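Local coordinates for protein nucleoporin nup120 (Schizosaccharomyces pombe, PDB 4GQ2) that serves as a structural component of the nuclear pore complex, whose nucleoporins can also act as docking partners for nuclear transport factors, at residues E644-D649 / S713-C718; Q576-G581 / E694-L699; V618-H623 / L700-S705. All blocks are in the same frame, centred on the assembly; numbering follows the deposited sequence.

Contact 1: E644-D649 / S713-C718; sequences ENPMRD and SKFAGC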
loop_
_atom_site.group_PDB
_atom_site.type_symbol
_atom_site.label_atom_id
_atom_site.label_comp_id
_atom_site.label_asym_id
_atom_site.label_seq_id
_atom_site.Cartn_x
_atom_site.Cartn_y
_atom_site.Cartn_z
ATOM N N GLU A 644 23.202 -2.176 36.047
ATOM C CA GLU A 644 24.255 -1.167 36.061
ATOM C C GLU A 644 24.222 -0.376 34.752
ATOM O O GLU A 644 24.607 -0.882 33.694
ATOM C CB GLU A 644 25.638 -1.795 36.309
ATOM C CG GLU A 644 25.788 -3.250 35.866
ATOM C CD GLU A 644 25.537 -4.247 36.994
ATOM O OE1 GLU A 644 26.436 -4.410 37.852
ATOM O OE2 GLU A 644 24.450 -4.877 37.020
ATOM N N ASN A 645 23.732 0.857 34.841
ATOM C CA ASN A 645 23.572 1.750 33.686
ATOM C C ASN A 645 22.700 1.198 32.536
ATOM O O ASN A 645 23.198 0.940 31.436
ATOM C CB ASN A 645 24.939 2.229 33.170
ATOM C CG ASN A 645 24.898 3.652 32.636
ATOM O OD1 ASN A 645 23.831 4.183 32.301
ATOM N ND2 ASN A 645 26.066 4.282 32.557
ATOM N N PRO A 646 21.383 1.047 32.779
ATOM C CA PRO A 646 20.481 0.522 31.748
ATOM C C PRO A 646 20.363 1.431 30.524
ATOM O O PRO A 646 20.291 0.930 29.399
ATOM C CB PRO A 646 19.120 0.434 32.452
ATOM C CG PRO A 646 19.342 0.825 33.874
ATOM C CD PRO A 646 20.656 1.527 33.967
ATOM N N MET A 647 20.348 2.747 30.742
ATOM C CA MET A 647 20.196 3.701 29.647
ATOM C C MET A 647 21.295 3.551 28.601
ATOM O O MET A 647 21.007 3.531 27.398
ATOM C CB MET A 647 20.108 5.146 30.147
ATOM C CG MET A 647 19.905 6.149 29.015
ATOM S SD MET A 647 19.168 7.715 29.507
ATOM C CE MET A 647 20.619 8.676 29.936
ATOM N N ARG A 648 22.542 3.428 29.060
ATOM C CA ARG A 648 23.678 3.228 28.161
ATOM C C ARG A 648 23.494 1.932 27.377
ATOM O O ARG A 648 23.742 1.893 26.175
ATOM C CB ARG A 648 24.984 3.182 28.957
ATOM C CG ARG A 648 26.257 3.129 28.118
ATOM C CD ARG A 648 27.202 2.048 28.632
ATOM N NE ARG A 648 27.526 2.200 30.054
ATOM C CZ ARG A 648 27.919 1.210 30.855
ATOM N NH1 ARG A 648 28.036 -0.028 30.391
ATOM N NH2 ARG A 648 28.189 1.456 32.131
ATOM N N ASP A 649 23.037 0.888 28.070
ATOM C CA ASP A 649 22.858 -0.441 27.489
ATOM C C ASP A 649 21.875 -0.435 26.320
ATOM O O ASP A 649 22.219 -0.891 25.225
ATOM C CB ASP A 649 22.407 -1.451 28.555
ATOM C CG ASP A 649 23.368 -1.539 29.736
ATOM O OD1 ASP A 649 24.461 -0.935 29.678
ATOM O OD2 ASP A 649 23.026 -2.214 30.733
ATOM N N SER A 713 16.588 8.539 38.123
ATOM C CA SER A 713 17.967 9.029 38.196
ATOM C C SER A 713 18.847 8.298 37.191
ATOM O O SER A 713 19.704 8.903 36.537
ATOM C CB SER A 713 18.525 8.855 39.610
ATOM O OG SER A 713 19.923 9.050 39.637
ATOM N N LYS A 714 18.616 6.995 37.068
ATOM C CA LYS A 714 19.308 6.159 36.095
ATOM C C LYS A 714 18.962 6.501 34.633
ATOM O O LYS A 714 19.671 6.081 33.714
ATOM C CB LYS A 714 19.028 4.684 36.390
ATOM C CG LYS A 714 19.997 4.059 37.374
ATOM C CD LYS A 714 19.622 2.618 37.687
ATOM C CE LYS A 714 20.856 1.735 37.825
ATOM N NZ LYS A 714 21.739 2.100 38.966
ATOM N N PHE A 715 17.894 7.271 34.426
ATOM C CA PHE A 715 17.481 7.675 33.079
ATOM C C PHE A 715 17.450 9.189 32.866
ATOM O O PHE A 715 16.796 9.662 31.938
ATOM C CB PHE A 715 16.119 7.058 32.726
ATOM C CG PHE A 715 16.199 5.615 32.323
ATOM C CD1 PHE A 715 16.134 4.604 33.277
ATOM C CD2 PHE A 715 16.358 5.265 30.985
ATOM C CE1 PHE A 715 16.228 3.273 32.904
ATOM C CE2 PHE A 715 16.442 3.933 30.607
ATOM C CZ PHE A 715 16.375 2.938 31.567
ATOM N N ALA A 716 18.181 9.932 33.700
ATOM C CA ALA A 716 18.176 11.407 33.695
ATOM C C ALA A 716 18.246 12.225 32.386
ATOM O O ALA A 716 17.547 13.237 32.244
ATOM C CB ALA A 716 19.343 11.938 34.518
ATOM N N GLY A 717 18.966 11.759 31.388
ATOM C CA GLY A 717 19.077 12.511 30.127
ATOM C C GLY A 717 18.522 11.697 28.964
ATOM O O GLY A 717 19.146 11.621 27.902
ATOM N N CYS A 718 17.342 11.106 29.150
ATOM C CA CYS A 718 16.756 10.192 28.158
ATOM C C CYS A 718 15.931 10.887 27.068
ATOM O O CYS A 718 15.480 10.241 26.115
ATOM C CB CYS A 718 15.914 9.115 28.851
ATOM S SG CYS A 718 14.390 9.751 29.576
#
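M647 leaves the first turn of helix 646-658 with CG trans to its backbone N (chi1 -178°); this and the extended chi2 carry the sulfur out to the loop 713-718, and the bend at chi3 (89°) then turns the methyl CE onto G717. F715 comes back the other way, its CG opposite its own carbonyl carbon (chi1 -78°), and the two side chains run alongside one another head to tail. The M647 sulfur makes a Met-aromatic contact from a slanting position, SD lying 5.1 Å from the centroid of the F715 ring. Nearer the helix, M647 CB rests 3.8 Å from F715 CD2 and also packs on the carbonyl oxygen of K714. Farther out, SD reaches C718 CB at 3.6 Å, and the methyl CE settles over the backbone of G717, 3.8 Å from its N. The far end of the phenyl ring also reaches the proline: P646 CB lies 3.8 Å from F715 CZ. The aliphatic chain of K714 lies roughly perpendicular to the proline side chain, its CE 3.9 Å from P646 CD, so lysine and phenylalanine pack on two different parts of P646. Behind the proline, I577 of helix 571-585 adds a further apolar neighbour. N645 takes the N-cap position just before the helix, and D649, one turn on, is tied by OD1 to S570. The contact thus seats a type I turn, S713 to A716, and the residues after it against a proline-started helix N-terminus, joining the link between helices 709-713 and 719-739 to helix 646-658 in the Nup120 helical domain.

Contact 2: Q576-G581 / E694-L699; sequences QILDLG and EGFIFL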
loop_
_atom_site.group_PDB
_atom_site.type_symbol
_atom_site.label_atom_id
_atom_site.label_comp_id
_atom_site.label_asym_id
_atom_site.label_seq_id
_atom_site.Cartn_x
_atom_site.Cartn_y
_atom_site.Cartn_z
ATOM N N GLN A 576 18.208 -8.036 27.759
ATOM C CA GLN A 576 17.201 -8.135 28.814
ATOM C C GLN A 576 16.198 -6.985 28.787
ATOM O O GLN A 576 14.995 -7.216 28.937
ATOM C CB GLN A 576 17.866 -8.234 30.182
ATOM C CG GLN A 576 18.624 -9.537 30.381
ATOM C CD GLN A 576 19.347 -9.623 31.714
ATOM O OE1 GLN A 576 19.684 -8.609 32.336
ATOM N NE2 GLN A 576 19.589 -10.846 32.161
ATOM N N ILE A 577 16.696 -5.762 28.590
ATOM C CA ILE A 577 15.844 -4.575 28.509
ATOM C C ILE A 577 14.987 -4.593 27.238
ATOM O O ILE A 577 13.813 -4.198 27.269
ATOM C CB ILE A 577 16.656 -3.261 28.562
ATOM C CG1 ILE A 577 17.637 -3.270 29.739
ATOM C CG2 ILE A 577 15.718 -2.062 28.676
ATOM C CD1 ILE A 577 18.818 -2.332 29.579
ATOM N N LEU A 578 15.565 -5.050 26.127
ATOM C CA LEU A 578 14.807 -5.191 24.884
ATOM C C LEU A 578 13.589 -6.092 25.113
ATOM O O LEU A 578 12.473 -5.748 24.712
ATOM C CB LEU A 578 15.689 -5.709 23.735
ATOM C CG LEU A 578 15.118 -6.027 22.335
ATOM C CD1 LEU A 578 14.556 -7.445 22.281
ATOM C CD2 LEU A 578 14.088 -5.010 21.833
ATOM N N ASP A 579 13.800 -7.226 25.783
ATOM C CA ASP A 579 12.698 -8.131 26.080
ATOM C C ASP A 579 11.623 -7.459 26.935
ATOM O O ASP A 579 10.429 -7.724 26.755
ATOM C CB ASP A 579 13.200 -9.410 26.744
ATOM C CG ASP A 579 12.108 -10.444 26.903
ATOM O OD1 ASP A 579 11.637 -10.973 25.877
ATOM O OD2 ASP A 579 11.719 -10.724 28.053
ATOM N N LEU A 580 12.052 -6.587 27.849
ATOM C CA LEU A 580 11.124 -5.782 28.648
ATOM C C LEU A 580 10.254 -4.871 27.767
ATOM O O LEU A 580 9.073 -4.668 28.051
ATOM C CB LEU A 580 11.880 -4.952 29.702
ATOM C CG LEU A 580 12.641 -5.638 30.850
ATOM C CD1 LEU A 580 13.268 -4.600 31.761
ATOM C CD2 LEU A 580 11.749 -6.557 31.673
ATOM N N GLY A 581 10.846 -4.331 26.702
ATOM C CA GLY A 581 10.121 -3.529 25.722
ATOM C C GLY A 581 9.151 -4.369 24.913
ATOM O O GLY A 581 7.977 -3.995 24.755
ATOM N N GLU A 694 8.418 1.247 19.111
ATOM C CA GLU A 694 7.283 1.491 19.990
ATOM C C GLU A 694 7.524 0.935 21.391
ATOM O O GLU A 694 7.248 1.613 22.391
ATOM C CB GLU A 694 5.993 0.932 19.379
ATOM C CG GLU A 694 5.431 1.809 18.266
ATOM C CD GLU A 694 4.452 1.090 17.356
ATOM O OE1 GLU A 694 4.173 -0.103 17.596
ATOM O OE2 GLU A 694 3.957 1.728 16.398
ATOM N N GLY A 695 8.038 -0.290 21.466
ATOM C CA GLY A 695 8.337 -0.907 22.755
ATOM C C GLY A 695 9.226 -0.016 23.615
ATOM O O GLY A 695 8.978 0.144 24.810
ATOM N N PHE A 696 10.249 0.574 22.995
ATOM C CA PHE A 696 11.187 1.458 23.687
ATOM C C PHE A 696 10.510 2.753 24.132
ATOM O O PHE A 696 10.648 3.167 25.288
ATOM C CB PHE A 696 12.417 1.752 22.816
ATOM C CG PHE A 696 13.337 0.574 22.634
ATOM C CD1 PHE A 696 13.883 -0.081 23.732
ATOM C CD2 PHE A 696 13.674 0.131 21.361
ATOM C CE1 PHE A 696 14.731 -1.165 23.561
ATOM C CE2 PHE A 696 14.525 -0.953 21.183
ATOM C CZ PHE A 696 15.054 -1.601 22.284
ATOM N N ILE A 697 9.774 3.377 23.213
ATOM C CA ILE A 697 8.938 4.534 23.544
ATOM C C ILE A 697 8.024 4.216 24.726
ATOM O O ILE A 697 7.944 5.006 25.666
ATOM C CB ILE A 697 8.109 5.039 22.332
ATOM C CG1 ILE A 697 9.032 5.632 21.262
ATOM C CG2 ILE A 697 7.078 6.074 22.769
ATOM C CD1 ILE A 697 8.362 5.910 19.928
ATOM N N PHE A 698 7.360 3.059 24.696
ATOM C CA PHE A 698 6.471 2.672 25.805
ATOM C C PHE A 698 7.263 2.594 27.109
ATOM O O PHE A 698 6.807 3.045 28.167
ATOM C CB PHE A 698 5.807 1.311 25.568
ATOM C CG PHE A 698 4.904 1.247 24.367
ATOM C CD1 PHE A 698 4.555 2.385 23.653
ATOM C CD2 PHE A 698 4.364 0.020 23.973
ATOM C CE1 PHE A 698 3.726 2.297 22.542
ATOM C CE2 PHE A 698 3.525 -0.070 22.876
ATOM C CZ PHE A 698 3.208 1.070 22.156
ATOM N N LEU A 699 8.456 2.011 27.015
ATOM C CA LEU A 699 9.330 1.816 28.163
ATOM C C LEU A 699 9.783 3.150 28.761
ATOM O O LEU A 699 9.635 3.378 29.965
ATOM C CB LEU A 699 10.529 0.964 27.753
ATOM C CG LEU A 699 11.209 0.081 28.798
ATOM C CD1 LEU A 699 10.218 -0.861 29.464
ATOM C CD2 LEU A 699 12.323 -0.698 28.122
#
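Helices 571-585 and 672-703 cross at 90° here, their local axes 8.8 Å apart, and G581 meets G695 where the backbones draw together, CA to CA 4.3 Å. Neither glycine brings a side chain to stand between the chains, and the carbonyl oxygen of G581 lies 3.7 Å from G695 CA, backbone directly on backbone. The side chains pack around that point. L699 reaches over from the long helix with CG trans to its backbone N (chi1 -151°), and its two methyls divide the work: CD2 meets I577 CG2 at 3.7 Å, the two side chains lying roughly perpendicular, and also rests near the backbone N of G581, whereas CD1 turns to L580, 4.4 Å from its CB. The second pairing is between L578 and F696. Here one leucine methyl does the touching, L578 CD2 coming within 3.6 Å of F696 CZ, at the far end of the ring. The interface is therefore wholly apolar apart from backbone, and other helices seal it: I650 of helix 646-658 touches both I577 and F696, while L636 of helix 630-641 packs on L699. Charge is dealt with away from the crossing, where E694 is held by a salt bridge to R597 and by hydrogen bonds to H585 and W729. This is a perpendicular helix crossing built on a glycine-glycine contact, with leucine, isoleucine and phenylalanine packed around it, in the buried interior of the alpha-helical part of the chain.

Contact 3: V618-H623 / L700-S705; sequences VFYDKH and LSLITS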
loop_
_atom_site.group_PDB
_atom_site.type_symbol
_atom_site.label_atom_id
_atom_site.label_comp_id
_atom_site.label_asym_id
_atom_site.label_seq_id
_atom_site.Cartn_x
_atom_site.Cartn_y
_atom_site.Cartn_z
ATOM N N VAL A 618 1.384 12.481 29.566
ATOM C CA VAL A 618 0.044 12.343 29.002
ATOM C C VAL A 618 -0.038 10.991 28.292
ATOM O O VAL A 618 -0.994 10.243 28.493
ATOM C CB VAL A 618 -0.333 13.521 28.068
ATOM C CG1 VAL A 618 -1.554 13.190 27.226
ATOM C CG2 VAL A 618 -0.595 14.782 28.883
ATOM N N PHE A 619 1.001 10.672 27.516
ATOM C CA PHE A 619 1.058 9.432 26.750
ATOM C C PHE A 619 0.930 8.215 27.651
ATOM O O PHE A 619 0.143 7.311 27.373
ATOM C CB PHE A 619 2.357 9.346 25.940
ATOM C CG PHE A 619 2.450 8.114 25.081
ATOM C CD1 PHE A 619 2.876 6.898 25.617
ATOM C CD2 PHE A 619 2.093 8.163 23.743
ATOM C CE1 PHE A 619 2.946 5.757 24.831
ATOM C CE2 PHE A 619 2.161 7.030 22.951
ATOM C CZ PHE A 619 2.594 5.825 23.494
ATOM N N TYR A 620 1.719 8.196 28.723
ATOM C CA TYR A 620 1.665 7.120 29.704
ATOM C C TYR A 620 0.265 7.021 30.307
ATOM O O TYR A 620 -0.286 5.926 30.431
ATOM C CB TYR A 620 2.719 7.345 30.795
ATOM C CG TYR A 620 2.641 6.382 31.956
ATOM C CD1 TYR A 620 3.198 5.106 31.870
ATOM C CD2 TYR A 620 2.011 6.747 33.146
ATOM C CE1 TYR A 620 3.122 4.217 32.936
ATOM C CE2 TYR A 620 1.938 5.870 34.220
ATOM C CZ TYR A 620 2.495 4.608 34.109
ATOM O OH TYR A 620 2.421 3.735 35.171
ATOM N N ASP A 621 -0.296 8.175 30.666
ATOM C CA ASP A 621 -1.601 8.248 31.317
ATOM C C ASP A 621 -2.733 7.705 30.451
ATOM O O ASP A 621 -3.597 6.985 30.945
ATOM C CB ASP A 621 -1.923 9.683 31.736
ATOM C CG ASP A 621 -3.003 9.747 32.802
ATOM O OD1 ASP A 621 -2.669 9.571 33.994
ATOM O OD2 ASP A 621 -4.181 9.976 32.450
ATOM N N LYS A 622 -2.734 8.040 29.165
ATOM C CA LYS A 622 -3.837 7.617 28.309
ATOM C C LYS A 622 -3.662 6.218 27.714
ATOM O O LYS A 622 -4.641 5.479 27.584
ATOM C CB LYS A 622 -4.156 8.661 27.225
ATOM C CG LYS A 622 -2.971 9.113 26.387
ATOM C CD LYS A 622 -3.342 10.261 25.456
ATOM C CE LYS A 622 -2.173 10.638 24.553
ATOM N NZ LYS A 622 -2.416 11.887 23.778
ATOM N N HIS A 623 -2.423 5.845 27.391
ATOM C CA HIS A 623 -2.171 4.615 26.614
ATOM C C HIS A 623 -1.503 3.476 27.317
ATOM O O HIS A 623 -1.738 2.315 26.975
ATOM C CB HIS A 623 -1.407 4.942 25.338
ATOM C CG HIS A 623 -2.174 5.837 24.399
ATOM N ND1 HIS A 623 -3.316 5.446 23.792
ATOM C CD2 HIS A 623 -1.937 7.142 23.988
ATOM C CE1 HIS A 623 -3.778 6.446 23.027
ATOM N NE2 HIS A 623 -2.937 7.487 23.150
ATOM N N LEU A 700 10.298 4.033 27.910
ATOM C CA LEU A 700 10.710 5.379 28.318
ATOM C C LEU A 700 9.566 6.171 28.950
ATOM O O LEU A 700 9.749 6.832 29.972
ATOM C CB LEU A 700 11.315 6.135 27.128
ATOM C CG LEU A 700 12.842 6.149 26.971
ATOM C CD1 LEU A 700 13.558 5.057 27.762
ATOM C CD2 LEU A 700 13.246 6.112 25.502
ATOM N N SER A 701 8.384 6.073 28.348
ATOM C CA SER A 701 7.178 6.704 28.872
ATOM C C SER A 701 6.763 6.180 30.249
ATOM O O SER A 701 6.258 6.939 31.078
ATOM C CB SER A 701 6.027 6.524 27.877
ATOM O OG SER A 701 4.784 6.831 28.479
ATOM N N LEU A 702 6.944 4.883 30.478
ATOM C CA LEU A 702 6.639 4.278 31.776
ATOM C C LEU A 702 7.591 4.813 32.854
ATOM O O LEU A 702 7.153 5.278 33.903
ATOM C CB LEU A 702 6.738 2.748 31.689
ATOM C CG LEU A 702 6.192 1.920 32.863
ATOM C CD1 LEU A 702 5.703 0.575 32.367
ATOM C CD2 LEU A 702 7.217 1.728 33.975
ATOM N N ILE A 703 8.885 4.734 32.558
ATOM C CA ILE A 703 9.968 5.120 33.450
ATOM C C ILE A 703 9.838 6.560 33.944
ATOM O O ILE A 703 9.924 6.811 35.144
ATOM C CB ILE A 703 11.329 4.940 32.729
ATOM C CG1 ILE A 703 11.640 3.457 32.525
ATOM C CG2 ILE A 703 12.461 5.636 33.482
ATOM C CD1 ILE A 703 12.752 3.207 31.524
ATOM N N THR A 704 9.614 7.495 33.022
ATOM C CA THR A 704 9.608 8.922 33.353
ATOM C C THR A 704 8.313 9.362 34.037
ATOM O O THR A 704 8.151 10.534 34.364
ATOM C CB THR A 704 9.889 9.817 32.122
ATOM O OG1 THR A 704 8.849 9.644 31.141
ATOM C CG2 THR A 704 11.256 9.482 31.506
ATOM N N SER A 705 7.400 8.422 34.251
ATOM C CA SER A 705 6.159 8.702 34.971
ATOM C C SER A 705 6.169 8.058 36.358
ATOM O O SER A 705 5.203 8.179 37.114
ATOM C CB SER A 705 4.960 8.193 34.172
ATOM O OG SER A 705 4.999 8.677 32.841
#
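Y620 lays one face of its ring under S705, and this is the CH-pi contact of the interface: S705 CB lies 3.8 Å from the ring centroid, only 25° off the normal, displaced toward the rim. The tyrosine gets there because CG is trans to its backbone N (chi1 173°), pointing the ring from helix 612-624 to the C-terminal end of helix 672-703. Apolar packing comes next. L702 approaches the CD1-CE1 side of the ring, with CG 3.8 Å from Y620 CE1, while its backbone CA comes to 3.5 Å from Y620 CD1. A third group of contacts is made by serine oxygens against carbon. S701 OG is 3.1 Å from Y620 CB, and it also sits at the edge of the F619 ring, close to its plane, 3.4 Å from CD1. S705 OG adds a similar touch, 3.3 Å from Y620 CB. The hydrogen bonds that satisfy these hydroxyls have other partners: S701 OG is bonded to the carbonyl of L616, one turn earlier in the tyrosine's own helix, and S705 OG donates to S701 O at 2.8 Å, with a C=O...O angle of 177°. An alanine at Y620 is likely to open a gap between the helices, leaving S705 CB without the ring face it rests on and L702 without its aromatic neighbour. I633 of helix 630-641 also packs on this tyrosine. The chemistry implies a tight, buried seam in which small serines let the backbones approach, their hydroxyls already bonded, while the tyrosine contributes the largest single share of the buried surface.

Contacts 2 and 3 use adjoining stretches at the C-terminal end of helix 672-703, their centres about 13 Å apart, and they meet through aromatic rings, F698 CE1 lying 3.8 Å from F619 CZ. Contact 1 joins both neighbours. Toward contact 2, centre to centre about 14 Å, I577 CD1 packs on P646 O at 3.6 Å. Toward contact 3, about 17 Å away between centres, F715 CZ lies 3.6 Å from I703 CD1, and C718 SG packs on T704 CG2. F715 thus touches the helix start and helix 672-703 together. The segments alternate along the chain, and the contacts bring together helices far apart in sequence; the three contacts together form continuous structural packing.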